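Side-chain contact in uncharacterized protein YmzC (Bacillus subtilis, PDB 3KVP), which is of unknown function but is probably made with a signal peptide and belongs to the YmzC-like family of the beta-propeller clan: residues His29-Val34 against Ile40-Tyr45. Numbering follows the deposited sequence.
Sequences HNHFGV and IKIYEY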
loop_
_atom_site.group_PDB
_atom_site.type_symbol
_atom_site.label_atom_id
_atom_site.label_comp_id
_atom_site.label_asym_id
_atom_site.label_seq_id
_atom_site.Cartn_x
_atom_site.Cartn_y
_atom_site.Cartn_z
ATOM N N HIS D 29 -0.366 11.406 -9.898
ATOM C CA HIS D 29 -1.478 12.288 -10.203
ATOM C C HIS D 29 -2.801 11.782 -9.589
ATOM O O HIS D 29 -3.826 11.728 -10.257
ATOM C CB HIS D 29 -1.597 12.465 -11.717
ATOM C CG HIS D 29 -0.329 12.911 -12.382
ATOM N ND1 HIS D 29 0.529 13.831 -11.815
ATOM C CD2 HIS D 29 0.216 12.582 -13.578
ATOM C CE1 HIS D 29 1.559 14.030 -12.618
ATOM N NE2 HIS D 29 1.394 13.282 -13.697
ATOM N N ASN D 30 -2.774 11.406 -8.316
ATOM C CA ASN D 30 -3.984 10.936 -7.634
ATOM C C ASN D 30 -4.706 9.760 -8.288
ATOM O O ASN D 30 -5.893 9.556 -8.041
ATOM C CB ASN D 30 -4.982 12.078 -7.470
ATOM C CG ASN D 30 -5.124 12.540 -6.028
ATOM O OD1 ASN D 30 -5.947 13.404 -5.728
ATOM N ND2 ASN D 30 -4.332 11.973 -5.137
ATOM N N HIS D 31 -4.021 9.013 -9.144
ATOM C CA HIS D 31 -4.561 7.745 -9.613
ATOM C C HIS D 31 -4.223 6.678 -8.585
ATOM O O HIS D 31 -3.345 6.867 -7.744
ATOM C CB HIS D 31 -3.964 7.340 -10.961
ATOM C CG HIS D 31 -4.395 8.208 -12.105
ATOM N ND1 HIS D 31 -4.173 9.568 -12.132
ATOM C CD2 HIS D 31 -5.007 7.902 -13.275
ATOM C CE1 HIS D 31 -4.642 10.065 -13.265
ATOM N NE2 HIS D 31 -5.149 9.075 -13.978
ATOM N N PHE D 32 -4.933 5.561 -8.660
ATOM C CA PHE D 32 -4.673 4.394 -7.831
ATOM C C PHE D 32 -5.168 3.169 -8.571
ATOM O O PHE D 32 -5.943 3.284 -9.529
ATOM C CB PHE D 32 -5.374 4.481 -6.476
ATOM C CG PHE D 32 -6.883 4.676 -6.555
ATOM C CD1 PHE D 32 -7.751 3.593 -6.486
ATOM C CD2 PHE D 32 -7.433 5.947 -6.649
ATOM C CE1 PHE D 32 -9.150 3.767 -6.526
ATOM C CE2 PHE D 32 -8.820 6.127 -6.694
ATOM C CZ PHE D 32 -9.678 5.031 -6.629
ATOM N N GLY D 33 -4.725 2.001 -8.127
ATOM C CA GLY D 33 -5.146 0.764 -8.749
ATOM C C GLY D 33 -5.629 -0.271 -7.754
ATOM O O GLY D 33 -5.200 -0.321 -6.598
ATOM N N VAL D 34 -6.540 -1.112 -8.206
ATOM C CA VAL D 34 -6.972 -2.223 -7.401
ATOM C C VAL D 34 -6.696 -3.489 -8.180
ATOM O O VAL D 34 -6.818 -3.528 -9.402
ATOM C CB VAL D 34 -8.455 -2.149 -7.093
ATOM C CG1 VAL D 34 -8.836 -3.277 -6.160
ATOM C CG2 VAL D 34 -8.790 -0.806 -6.469
ATOM N N ILE D 40 -7.033 -6.253 -12.918
ATOM C CA ILE D 40 -6.460 -4.986 -12.496
ATOM C C ILE D 40 -7.410 -3.871 -12.949
ATOM O O ILE D 40 -7.906 -3.908 -14.072
ATOM C CB ILE D 40 -5.077 -4.747 -13.126
ATOM C CG1 ILE D 40 -4.104 -5.845 -12.715
ATOM C CG2 ILE D 40 -4.542 -3.373 -12.715
ATOM C CD1 ILE D 40 -2.750 -5.699 -13.331
ATOM N N LYS D 41 -7.663 -2.899 -12.074
ATOM C CA LYS D 41 -8.513 -1.757 -12.391
ATOM C C LYS D 41 -7.768 -0.490 -12.020
ATOM O O LYS D 41 -7.275 -0.377 -10.899
ATOM C CB LYS D 41 -9.777 -1.802 -11.554
ATOM C CG LYS D 41 -10.646 -3.018 -11.727
ATOM C CD LYS D 41 -11.709 -3.041 -10.638
ATOM C CE LYS D 41 -12.256 -4.437 -10.432
ATOM N NZ LYS D 41 -12.828 -4.597 -9.066
ATOM N N ILE D 42 -7.672 0.466 -12.942
ATOM C CA ILE D 42 -7.036 1.746 -12.616
ATOM C C ILE D 42 -8.057 2.876 -12.497
ATOM O O ILE D 42 -8.977 3.007 -13.320
ATOM C CB ILE D 42 -5.895 2.127 -13.574
ATOM C CG1 ILE D 42 -4.637 1.321 -13.245
ATOM C CG2 ILE D 42 -5.528 3.578 -13.400
ATOM C CD1 ILE D 42 -4.641 -0.003 -13.821
ATOM N N TYR D 43 -7.895 3.668 -11.442
ATOM C CA TYR D 43 -8.836 4.713 -11.100
ATOM C C TYR D 43 -8.138 6.045 -11.011
ATOM O O TYR D 43 -6.905 6.106 -10.901
ATOM C CB TYR D 43 -9.439 4.438 -9.736
ATOM C CG TYR D 43 -10.261 3.192 -9.646
ATOM C CD1 TYR D 43 -9.672 1.974 -9.320
ATOM C CD2 TYR D 43 -11.638 3.224 -9.864
ATOM C CE1 TYR D 43 -10.425 0.824 -9.213
ATOM C CE2 TYR D 43 -12.410 2.062 -9.764
ATOM C CZ TYR D 43 -11.788 0.869 -9.436
ATOM O OH TYR D 43 -12.516 -0.289 -9.328
ATOM N N GLU D 44 -8.941 7.110 -11.036
ATOM C CA GLU D 44 -8.465 8.459 -10.766
ATOM C C GLU D 44 -9.371 9.132 -9.760
ATOM O O GLU D 44 -10.590 9.079 -9.890
ATOM C CB GLU D 44 -8.426 9.310 -12.032
ATOM C CG GLU D 44 -7.753 10.669 -11.797
ATOM C CD GLU D 44 -7.671 11.547 -13.050
ATOM O OE1 GLU D 44 -8.288 11.193 -14.082
ATOM O OE2 GLU D 44 -6.990 12.598 -12.993
ATOM N N TYR D 45 -8.787 9.754 -8.748
ATOM C CA TYR D 45 -9.575 10.617 -7.882
ATOM C C TYR D 45 -9.361 12.088 -8.248
ATOM O O TYR D 45 -8.233 12.588 -8.221
ATOM C CB TYR D 45 -9.239 10.387 -6.417
ATOM C CG TYR D 45 -9.937 11.375 -5.505
ATOM C CD1 TYR D 45 -11.318 11.417 -5.425
ATOM C CD2 TYR D 45 -9.213 12.277 -4.745
ATOM C CE1 TYR D 45 -11.969 12.325 -4.596
ATOM C CE2 TYR D 45 -9.842 13.183 -3.913
ATOM C CZ TYR D 45 -11.218 13.200 -3.839
ATOM O OH TYR D 45 -11.836 14.106 -3.014
#
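Phe32 and Tyr43 face each other as an antiparallel hydrogen-bonded pair in the beta hairpin of strands 31-36 and 39-46, the two inner strands of a four-stranded antiparallel sheet. Their backbones are linked both ways: Tyr43 N donates to Phe32 O at 2.8 Å and Phe32 N to Tyr43 O at 3.0 Å. Paired bonds between Val34 and Lys41 continue the ladder towards the turn. The two rings lie nearly parallel, planes 10° apart, but are offset, so little of one ring covers the other. Tyr43 CB is modelled over a face of the Phe32 ring, too close to be exact. Phe32 CG is held between its own backbone N and carbonyl carbon, which leads the ring across to Tyr43. Val34 packs on the same face of the sheet, its CG2 3.6 Å from Tyr43 CE1. On the other face, His31 meets Glu44 at a non-hydrogen-bonded pair. Glu44 CG lies over one face of the imidazole, 3.7 Å from its centroid. CG is anti to the backbone N of Glu44 (chi1 -172°), and the extended chain carries the carboxylate on, stacked at a modest tilt to the ring. His31 ND1 donates to His29 O at 2.9 Å, which helps to fix the ring's rotation. With an alanine here, the Glu44 methylene would probably lose its aromatic cover and His29 O this donor. Around the hairpin, Phe25 of a second subunit stacks on Phe32, while Asp60 of that subunit bonds Tyr43 OH and forms a salt bridge with Lys41. The face that carries Phe32, Lys41 and Tyr43 is thus part of a subunit interface. At the end of the ladder far from the turn, Tyr45 N reaches Asn30 O at 3.0 Å, with a nearly straight N-H...O angle of 172°.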